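Local atomic coordinates of monosaccharide-transporting ATPase (Actinobacillus succinogenes, PDB entry 5DTE), a protein that probably serves as the periplasmic sugar-binding component of an ABC transporter, and in this crystal holds beta-D-allopyranose between its two lobes. Residues K26-K34 with V85-N93; G109-V117 with Q275-Q286. All blocks are in the same frame, centred on the assembly; numbering follows the deposited sequence.

Interaction 1 of 2, residues K26-K34 with V85-N93; sequences KPQIALLMK and VDAIIVTPN. With ALL (beta-D-allopyranose), chain E.
Ala-30 and Ile-89 form the middle of this contact between two neighbouring parallel strands, 28-33 and 87-90. Ala-30 N donates to Ala-87 O at 2.8 Å, and Ala-30 O accepts from Ile-89 N at 2.7 Å. Ile-89 in turn bonds both ways: its O takes Leu-32 N at 2.8 Å. This alternation is the regular bonding of a parallel sheet.

The side chains here are closely packed on both faces. Ile-29, Leu-31, Ala-87 and Ile-89 share one face. Leu-31 has CG anti to its N (chi1 177°), and its end bends back to the partner strand: CD1 meets Ile-89 CG2 at 3.6 Å. The CD1 methyl of Ile-29 lies 3.7 Å from Ala-87 CB. On the other face, Leu-32 CD1 reaches Ile-88 CG2 at 3.8 Å, and the two side chains cross obliquely.

The start of the contact is more open to solvent. Lys-26 is exposed, and its NZ forms a salt bridge with Asp-58. Pro-27, Gln-28 and Asp-86 are partly exposed. There Asp-86 N donates to Gln-28 O.

The far end leads to the sugar. Thr-91 OG1 accepts Lys-34 N at 3.3 Å. Lys-34 leaves with CG between its backbone N and carbonyl carbon (chi1 60°). Its extended chain passes Thr-91 at about a right angle, and NZ donates to O1 of beta-D-allopyranose at 3.1 Å.

Helix 272-287 covers the face of Ile-29 and Ile-89, with Ala-279 and Ala-283 against them. Helix 70-82 covers the other face through Val-77 and Met-80. Strand 58-63 bonds to the other edge of 28-33, and strand 112-115 lies beyond 87-90.

Interaction 2 of 2, residues G109-V117 with Q275-Q286; sequences GIPIIDLDV and QVAIAIEHALKQ. With ALL (beta-D-allopyranose), chain E.
This is apolar helix-on-sheet packing in the lobe that holds the six-stranded parallel sheet. Segment 275-286 of helix 272-287 runs along strand 112-115, nearly antiparallel at 160°, with the axes 8.2 Å apart at closest approach. Ile-113 and Leu-115 point to the helix, while Ile-112 and Asp-114 point away.

Ile-113 sits over the helix backbone between Ala-279 and Ala-283. Its CG2 meets Ala-279 CB at 4.0 Å, and its CG1 lies 3.6 Å from Ala-279 O. The small alanines let the branched side chain come this near the backbone. Ile-113 CD1 reaches the CB of His-282, not its ring, and the two side chains cross at about a right angle. The His-282 ring turns away, with Ile-278 CG2 over the centre of one face.

Leu-115 spreads its two methyls along the helix. CD2 touches Val-276 CG2 at 4.1 Å. CD1 faces Gln-275 OE1 at 3.9 Å and also lies near Ala-279 CB. Gln-275 NE2 is bonded to Gln-270 O. At the opposite end of the contact, Pro-111 CB packs on the Gln-286 side chain, 3.4 Å from OE1.

Beyond the strand, Asp-116 has positive phi (67°), and Val-117 N makes a weak bond back to Leu-115 O. This is a classic gamma turn. Asp-116 CG stands opposite the backbone N (chi1 -171°), which carries the carboxylate out to the sugar. OD1 accepts O2 at 3.1 Å and OD2 accepts O1 at 2.8 Å. Asp-116 O is bonded to Tyr-133 OH and Asn-170 ND2.

A helix covering parallel strands whose C-terminal ends lead into a sugar pocket is the plan of the Rossmann-like lobes in periplasmic binding proteins of this family.

Overall arrangement
Interactions 1 and 2 lie in the same lobe, with centres about 8 Å apart. They join directly, because strands 87-90 and 112-115 are neighbours in one sheet. Ile-88 O and Ile-113 N are 2.8 Å apart, and Val-90 O and Leu-115 N 2.7 Å, both probable hydrogen bonds. The helix of interaction 2 also packs on Ile-89 of interaction 1. The two converge on beta-D-allopyranose: Lys-34 of interaction 1 and Asp-116 of interaction 2 both bond O1, one as donor and one as acceptor. Their own ion pair is long and weak. Glu-67, Arg-174 and Asp-250 also bond the sugar, and Val-117 packs beside Lys-34.

Interaction 1 of 2, residues K26-K34 with V85-N93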
loop_
_atom_site.group_PDB
_atom_site.type_symbol
_atom_site.label_atom_id
_atom_site.label_comp_id
_atom_site.label_asym_id
_atom_site.label_seq_id
_atom_site.Cartn_x
_atom_site.Cartn_y
_atom_site.Cartn_z
ATOM N N LYS A 26 -15.968 24.868 -12.229
ATOM C CA LYS A 26 -15.946 23.591 -11.518
ATOM C C LYS A 26 -14.708 22.793 -11.883
ATOM O O LYS A 26 -14.692 22.129 -12.912
ATOM C CB LYS A 26 -17.194 22.769 -11.833
ATOM C CG LYS A 26 -17.450 21.616 -10.859
ATOM C CD LYS A 26 -18.628 20.736 -11.326
ATOM C CE LYS A 26 -19.067 19.681 -10.280
ATOM N NZ LYS A 26 -19.885 18.542 -10.866
ATOM N N PRO A 27 -13.674 22.843 -11.026
ATOM C CA PRO A 27 -12.336 22.322 -11.326
ATOM C C PRO A 27 -12.356 20.840 -11.651
ATOM O O PRO A 27 -13.067 20.089 -10.988
ATOM C CB PRO A 27 -11.553 22.580 -10.035
ATOM C CG PRO A 27 -12.349 23.564 -9.271
ATOM C CD PRO A 27 -13.772 23.296 -9.630
ATOM N N GLN A 28 -11.573 20.439 -12.649
ATOM C CA GLN A 28 -11.588 19.076 -13.191
ATOM C C GLN A 28 -10.279 18.343 -12.886
ATOM O O GLN A 28 -9.232 18.695 -13.432
ATOM C CB GLN A 28 -11.845 19.132 -14.702
ATOM C CG GLN A 28 -11.605 17.836 -15.439
ATOM C CD GLN A 28 -11.972 17.923 -16.910
ATOM O OE1 GLN A 28 -11.112 17.880 -17.791
ATOM N NE2 GLN A 28 -13.260 18.048 -17.179
ATOM N N ILE A 29 -10.340 17.344 -11.998
ATOM C CA ILE A 29 -9.140 16.678 -11.465
ATOM C C ILE A 29 -9.055 15.218 -11.890
ATOM O O ILE A 29 -10.050 14.516 -11.852
ATOM C CB ILE A 29 -9.094 16.739 -9.921
ATOM C CG1 ILE A 29 -8.848 18.180 -9.459
ATOM C CG2 ILE A 29 -8.007 15.812 -9.380
ATOM C CD1 ILE A 29 -8.308 18.313 -8.058
ATOM N N ALA A 30 -7.877 14.760 -12.309
ATOM C CA ALA A 30 -7.747 13.378 -12.738
ATOM C C ALA A 30 -7.136 12.534 -11.625
ATOM O O ALA A 30 -6.217 12.966 -10.926
ATOM C CB ALA A 30 -6.919 13.275 -14.020
ATOM N N LEU A 31 -7.685 11.333 -11.455
ATOM C CA LEU A 31 -7.133 10.332 -10.562
ATOM C C LEU A 31 -6.685 9.146 -11.410
ATOM O O LEU A 31 -7.496 8.505 -12.067
ATOM C CB LEU A 31 -8.164 9.905 -9.526
ATOM C CG LEU A 31 -7.691 8.808 -8.580
ATOM C CD1 LEU A 31 -6.469 9.298 -7.821
ATOM C CD2 LEU A 31 -8.799 8.380 -7.612
ATOM N N LEU A 32 -5.391 8.864 -11.416
ATOM C CA LEU A 32 -4.860 7.850 -12.317
ATOM C C LEU A 32 -4.235 6.712 -11.542
ATOM O O LEU A 32 -3.213 6.880 -10.879
ATOM C CB LEU A 32 -3.847 8.471 -13.273
ATOM C CG LEU A 32 -4.501 9.539 -14.150
ATOM C CD1 LEU A 32 -3.483 10.202 -15.045
ATOM C CD2 LEU A 32 -5.619 8.927 -14.969
ATOM N N MET A 33 -4.853 5.544 -11.631
ATOM C CA MET A 33 -4.550 4.466 -10.701
ATOM C C MET A 33 -3.922 3.250 -11.370
ATOM O O MET A 33 -4.260 2.900 -12.494
ATOM C CB MET A 33 -5.829 4.074 -9.957
ATOM C CG MET A 33 -6.428 5.239 -9.210
ATOM S SD MET A 33 -7.994 4.893 -8.435
ATOM C CE MET A 33 -7.482 3.761 -7.156
ATOM N N LYS A 34 -3.003 2.606 -10.660
ATOM C CA LYS A 34 -2.286 1.464 -11.204
ATOM C C LYS A 34 -3.177 0.225 -11.299
ATOM O O LYS A 34 -2.926 -0.671 -12.115
ATOM C CB LYS A 34 -1.034 1.175 -10.363
ATOM C CG LYS A 34 -1.247 0.845 -8.902
ATOM C CD LYS A 34 0.061 1.006 -8.122
ATOM C CE LYS A 34 0.087 0.126 -6.876
ATOM N NZ LYS A 34 1.371 0.223 -6.120
ATOM N N VAL A 85 -6.157 19.217 -17.950
ATOM C CA VAL A 85 -6.963 18.984 -16.776
ATOM C C VAL A 85 -6.472 19.958 -15.668
ATOM O O VAL A 85 -5.366 20.511 -15.761
ATOM C CB VAL A 85 -6.861 17.483 -16.397
ATOM C CG1 VAL A 85 -5.593 17.200 -15.616
ATOM C CG2 VAL A 85 -8.096 16.993 -15.688
ATOM N N ASP A 86 -7.284 20.213 -14.647
ATOM C CA ASP A 86 -6.909 21.226 -13.647
ATOM C C ASP A 86 -5.854 20.729 -12.640
ATOM O O ASP A 86 -4.942 21.474 -12.260
ATOM C CB ASP A 86 -8.157 21.722 -12.914
ATOM C CG ASP A 86 -9.089 22.511 -13.819
ATOM O OD1 ASP A 86 -8.616 23.446 -14.509
ATOM O OD2 ASP A 86 -10.295 22.193 -13.850
ATOM N N ALA A 87 -5.992 19.475 -12.209
ATOM C CA ALA A 87 -4.950 18.791 -11.435
ATOM C C ALA A 87 -4.913 17.282 -11.725
ATOM O O ALA A 87 -5.876 16.704 -12.246
ATOM C CB ALA A 87 -5.146 19.025 -9.943
ATOM N N ILE A 88 -3.793 16.654 -11.378
ATOM C CA ILE A 88 -3.663 15.205 -11.460
ATOM C C ILE A 88 -3.180 14.571 -10.140
ATOM O O ILE A 88 -2.212 15.012 -9.522
ATOM C CB ILE A 88 -2.695 14.799 -12.582
ATOM C CG1 ILE A 88 -2.923 15.651 -13.824
ATOM C CG2 ILE A 88 -2.855 13.339 -12.910
ATOM C CD1 ILE A 88 -1.860 15.456 -14.854
ATOM N N ILE A 89 -3.884 13.532 -9.717
ATOM C CA ILE A 89 -3.446 12.682 -8.629
ATOM C C ILE A 89 -3.076 11.331 -9.226
ATOM O O ILE A 89 -3.925 10.649 -9.805
ATOM C CB ILE A 89 -4.539 12.506 -7.569
ATOM C CG1 ILE A 89 -4.943 13.870 -7.017
ATOM C CG2 ILE A 89 -4.076 11.558 -6.460
ATOM C CD1 ILE A 89 -6.283 13.886 -6.311
ATOM N N VAL A 90 -1.815 10.944 -9.103
ATOM C CA VAL A 90 -1.384 9.677 -9.657
ATOM C C VAL A 90 -0.698 8.815 -8.595
ATOM O O VAL A 90 0.024 9.318 -7.723
ATOM C CB VAL A 90 -0.449 9.883 -10.879
ATOM C CG1 VAL A 90 0.932 10.353 -10.450
ATOM C CG2 VAL A 90 -0.334 8.611 -11.662
ATOM N N THR A 91 -0.982 7.514 -8.667
ATOM C CA THR A 91 -0.343 6.476 -7.865
ATOM C C THR A 91 0.624 5.732 -8.769
ATOM O O THR A 91 0.228 4.779 -9.444
ATOM C CB THR A 91 -1.356 5.490 -7.308
ATOM O OG1 THR A 91 -1.866 4.700 -8.391
ATOM C CG2 THR A 91 -2.514 6.232 -6.658
ATOM N N PRO A 92 1.889 6.182 -8.811
ATOM C CA PRO A 92 2.900 5.681 -9.745
ATOM C C PRO A 92 3.096 4.170 -9.749
ATOM O O PRO A 92 2.564 3.456 -8.912
ATOM C CB PRO A 92 4.171 6.386 -9.277
ATOM C CG PRO A 92 3.677 7.671 -8.792
ATOM C CD PRO A 92 2.392 7.350 -8.070
ATOM N N ASN A 93 3.900 3.733 -10.713
ATOM C CA ASN A 93 4.004 2.361 -11.170
ATOM C C ASN A 93 5.464 1.978 -11.212
ATOM O O ASN A 93 5.837 0.882 -11.632
ATOM C CB ASN A 93 3.396 2.234 -12.566
ATOM C CG ASN A 93 2.309 1.212 -12.629
ATOM O OD1 ASN A 93 2.154 0.413 -11.706
ATOM N ND2 ASN A 93 1.548 1.213 -13.723
HETATM C C1 ALL E . 0.662 -0.822 -2.426
HETATM C C2 ALL E . -0.418 -0.179 -1.577
HETATM C C3 ALL E . -1.407 -1.165 -1.078
HETATM C C4 ALL E . -1.884 -2.094 -2.151
HETATM C C5 ALL E . -0.671 -2.777 -2.758
HETATM C C6 ALL E . -1.009 -3.879 -3.709
HETATM O O1 ALL E . 1.426 0.125 -3.066
HETATM O O2 ALL E . 0.227 0.427 -0.436
HETATM O O3 ALL E . -0.776 -1.975 -0.038
HETATM O O4 ALL E . -2.785 -3.066 -1.598
HETATM O O5 ALL E . 0.094 -1.747 -3.450
HETATM O O6 ALL E . -1.521 -3.324 -4.902
#

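Interaction 2 of 2, residues G109-V117 with Q275-Q286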
loop_
_atom_site.group_PDB
_atom_site.type_symbol
_atom_site.label_atom_id
_atom_site.label_comp_id
_atom_site.label_asym_id
_atom_site.label_seq_id
_atom_site.Cartn_x
_atom_site.Cartn_y
_atom_site.Cartn_z
ATOM N N GLY A 109 2.169 23.752 -16.173
ATOM C CA GLY A 109 1.598 24.497 -15.063
ATOM C C GLY A 109 0.406 23.817 -14.421
ATOM O O GLY A 109 -0.486 24.476 -13.885
ATOM N N ILE A 110 0.403 22.488 -14.491
ATOM C CA ILE A 110 -0.605 21.646 -13.857
ATOM C C ILE A 110 -0.062 21.043 -12.560
ATOM O O ILE A 110 0.907 20.281 -12.586
ATOM C CB ILE A 110 -1.041 20.497 -14.797
ATOM C CG1 ILE A 110 -1.498 21.049 -16.148
ATOM C CG2 ILE A 110 -2.112 19.609 -14.140
ATOM C CD1 ILE A 110 -2.086 19.982 -17.090
ATOM N N PRO A 111 -0.648 21.416 -11.414
ATOM C CA PRO A 111 -0.267 20.765 -10.156
ATOM C C PRO A 111 -0.486 19.252 -10.201
ATOM O O PRO A 111 -1.380 18.768 -10.899
ATOM C CB PRO A 111 -1.185 21.418 -9.118
ATOM C CG PRO A 111 -1.932 22.519 -9.838
ATOM C CD PRO A 111 -1.306 22.706 -11.181
ATOM N N ILE A 112 0.325 18.510 -9.457
ATOM C CA ILE A 112 0.300 17.074 -9.570
ATOM C C ILE A 112 0.785 16.420 -8.279
ATOM O O ILE A 112 1.850 16.739 -7.760
ATOM C CB ILE A 112 1.156 16.617 -10.783
ATOM C CG1 ILE A 112 1.118 15.097 -10.940
ATOM C CG2 ILE A 112 2.595 17.109 -10.678
ATOM C CD1 ILE A 112 1.693 14.608 -12.258
ATOM N N ILE A 113 -0.026 15.509 -7.766
ATOM C CA ILE A 113 0.225 14.852 -6.487
ATOM C C ILE A 113 0.639 13.406 -6.674
ATOM O O ILE A 113 -0.092 12.607 -7.250
ATOM C CB ILE A 113 -1.032 14.868 -5.559
ATOM C CG1 ILE A 113 -1.510 16.296 -5.307
ATOM C CG2 ILE A 113 -0.730 14.174 -4.250
ATOM C CD1 ILE A 113 -0.367 17.312 -5.143
ATOM N N ASP A 114 1.808 13.066 -6.161
ATOM C CA ASP A 114 2.275 11.696 -6.191
ATOM C C ASP A 114 1.676 10.927 -4.991
ATOM O O ASP A 114 2.096 11.110 -3.846
ATOM C CB ASP A 114 3.809 11.697 -6.202
ATOM C CG ASP A 114 4.410 10.363 -5.812
ATOM O OD1 ASP A 114 3.826 9.326 -6.179
ATOM O OD2 ASP A 114 5.468 10.357 -5.133
ATOM N N LEU A 115 0.680 10.083 -5.263
ATOM C CA LEU A 115 -0.008 9.307 -4.219
ATOM C C LEU A 115 0.542 7.884 -4.108
ATOM O O LEU A 115 1.001 7.329 -5.097
ATOM C CB LEU A 115 -1.521 9.264 -4.500
ATOM C CG LEU A 115 -2.494 8.495 -3.594
ATOM C CD1 LEU A 115 -2.561 9.118 -2.207
ATOM C CD2 LEU A 115 -3.892 8.459 -4.203
ATOM N N ASP A 116 0.507 7.328 -2.895
ATOM C CA ASP A 116 0.849 5.919 -2.572
ATOM C C ASP A 116 2.317 5.501 -2.746
ATOM O O ASP A 116 3.036 5.311 -1.759
ATOM C CB ASP A 116 -0.016 4.943 -3.390
ATOM C CG ASP A 116 0.152 3.486 -2.941
ATOM O OD1 ASP A 116 0.220 3.234 -1.713
ATOM O OD2 ASP A 116 0.219 2.594 -3.817
ATOM N N VAL A 117 2.732 5.304 -3.995
ATOM C CA VAL A 117 4.085 4.864 -4.308
ATOM C C VAL A 117 4.983 6.083 -4.519
ATOM O O VAL A 117 4.660 6.969 -5.302
ATOM C CB VAL A 117 4.089 3.948 -5.548
ATOM C CG1 VAL A 117 5.508 3.688 -6.037
ATOM C CG2 VAL A 117 3.348 2.626 -5.246
ATOM N N GLN A 275 -5.848 9.444 2.949
ATOM C CA GLN A 275 -4.773 9.675 1.995
ATOM C C GLN A 275 -5.258 10.424 0.756
ATOM O O GLN A 275 -4.860 11.560 0.501
ATOM C CB GLN A 275 -4.153 8.357 1.561
ATOM C CG GLN A 275 -3.226 7.724 2.564
ATOM C CD GLN A 275 -2.346 6.650 1.928
ATOM O OE1 GLN A 275 -2.088 6.659 0.718
ATOM N NE2 GLN A 275 -1.880 5.726 2.745
ATOM N N VAL A 276 -6.121 9.776 -0.018
ATOM C CA VAL A 276 -6.593 10.358 -1.265
ATOM C C VAL A 276 -7.418 11.620 -0.999
ATOM O O VAL A 276 -7.556 12.469 -1.869
ATOM C CB VAL A 276 -7.410 9.342 -2.072
ATOM C CG1 VAL A 276 -8.674 8.953 -1.325
ATOM C CG2 VAL A 276 -7.718 9.878 -3.465
ATOM N N ALA A 277 -7.944 11.761 0.216
ATOM C CA ALA A 277 -8.605 13.005 0.579
ATOM C C ALA A 277 -7.563 14.096 0.684
ATOM O O ALA A 277 -7.735 15.161 0.100
ATOM C CB ALA A 277 -9.372 12.870 1.869
ATOM N N ILE A 278 -6.472 13.833 1.406
ATOM C CA ILE A 278 -5.368 14.801 1.474
ATOM C C ILE A 278 -4.793 15.081 0.081
ATOM O O ILE A 278 -4.464 16.218 -0.229
ATOM C CB ILE A 278 -4.232 14.345 2.427
ATOM C CG1 ILE A 278 -4.492 14.859 3.845
ATOM C CG2 ILE A 278 -2.894 14.900 1.982
ATOM C CD1 ILE A 278 -5.605 14.150 4.601
ATOM N N ALA A 279 -4.704 14.061 -0.769
ATOM C CA ALA A 279 -4.268 14.268 -2.149
ATOM C C ALA A 279 -5.114 15.330 -2.881
ATOM O O ALA A 279 -4.580 16.277 -3.468
ATOM C CB ALA A 279 -4.304 12.967 -2.895
ATOM N N ILE A 280 -6.434 15.171 -2.824
ATOM C CA ILE A 280 -7.373 16.112 -3.437
ATOM C C ILE A 280 -7.335 17.476 -2.750
ATOM O O ILE A 280 -7.543 18.509 -3.394
ATOM C CB ILE A 280 -8.814 15.567 -3.386
ATOM C CG1 ILE A 280 -8.899 14.235 -4.128
ATOM C CG2 ILE A 280 -9.816 16.586 -3.937
ATOM C CD1 ILE A 280 -10.061 13.370 -3.683
ATOM N N GLU A 281 -7.072 17.476 -1.442
ATOM C CA GLU A 281 -6.971 18.720 -0.690
ATOM C C GLU A 281 -5.683 19.456 -1.091
ATOM O O GLU A 281 -5.632 20.695 -1.113
ATOM C CB GLU A 281 -7.008 18.450 0.820
ATOM C CG GLU A 281 -8.387 18.670 1.489
ATOM C CD GLU A 281 -8.626 20.126 1.934
ATOM O OE1 GLU A 281 -7.674 20.944 1.868
ATOM O OE2 GLU A 281 -9.765 20.445 2.362
ATOM N N HIS A 282 -4.664 18.672 -1.443
ATOM C CA HIS A 282 -3.344 19.186 -1.778
ATOM C C HIS A 282 -3.290 19.710 -3.198
ATOM O O HIS A 282 -2.579 20.670 -3.487
ATOM C CB HIS A 282 -2.283 18.100 -1.590
ATOM C CG HIS A 282 -1.711 18.047 -0.210
ATOM N ND1 HIS A 282 -0.531 17.377 0.084
ATOM C CD2 HIS A 282 -2.136 18.576 0.960
ATOM C CE1 HIS A 282 -0.267 17.506 1.365
ATOM N NE2 HIS A 282 -1.226 18.226 1.927
ATOM N N ALA A 283 -4.025 19.062 -4.091
ATOM C CA ALA A 283 -4.143 19.546 -5.462
ATOM C C ALA A 283 -4.775 20.937 -5.465
ATOM O O ALA A 283 -4.248 21.863 -6.078
ATOM C CB ALA A 283 -4.969 18.568 -6.312
ATOM N N LEU A 284 -5.895 21.061 -4.747
ATOM C CA LEU A 284 -6.686 22.286 -4.661
ATOM C C LEU A 284 -5.886 23.463 -4.153
ATOM O O LEU A 284 -6.068 24.590 -4.625
ATOM C CB LEU A 284 -7.900 22.076 -3.752
ATOM C CG LEU A 284 -8.952 21.129 -4.322
ATOM C CD1 LEU A 284 -10.024 20.830 -3.294
ATOM C CD2 LEU A 284 -9.552 21.707 -5.587
ATOM N N LYS A 285 -5.017 23.201 -3.176
ATOM C CA LYS A 285 -4.162 24.244 -2.626
ATOM C C LYS A 285 -3.219 24.715 -3.711
ATOM O O LYS A 285 -3.106 25.906 -3.964
ATOM C CB LYS A 285 -3.380 23.753 -1.409
ATOM C CG LYS A 285 -4.135 23.844 -0.071
ATOM C CD LYS A 285 -3.219 23.452 1.111
ATOM C CE LYS A 285 -3.992 23.107 2.386
ATOM N NZ LYS A 285 -3.306 21.967 3.088
ATOM N N GLN A 286 -2.579 23.766 -4.379
ATOM C CA GLN A 286 -1.676 24.081 -5.471
ATOM C C GLN A 286 -2.375 24.701 -6.695
ATOM O O GLN A 286 -1.727 25.355 -7.506
ATOM C CB GLN A 286 -0.913 22.830 -5.885
ATOM C CG GLN A 286 0.417 22.665 -5.164
ATOM C CD GLN A 286 1.431 21.896 -5.975
ATOM O OE1 GLN A 286 1.096 20.952 -6.705
ATOM N NE2 GLN A 286 2.686 22.306 -5.869
HETATM C C1 ALL E . 0.662 -0.822 -2.426
HETATM C C2 ALL E . -0.418 -0.179 -1.577
HETATM C C3 ALL E . -1.407 -1.165 -1.078
HETATM C C4 ALL E . -1.884 -2.094 -2.151
HETATM C C5 ALL E . -0.671 -2.777 -2.758
HETATM C C6 ALL E . -1.009 -3.879 -3.709
HETATM O O1 ALL E . 1.426 0.125 -3.066
HETATM O O2 ALL E . 0.227 0.427 -0.436
HETATM O O3 ALL E . -0.776 -1.975 -0.038
HETATM O O4 ALL E . -2.785 -3.066 -1.598
HETATM O O5 ALL E . 0.094 -1.747 -3.450
HETATM O O6 ALL E . -1.521 -3.324 -4.902
#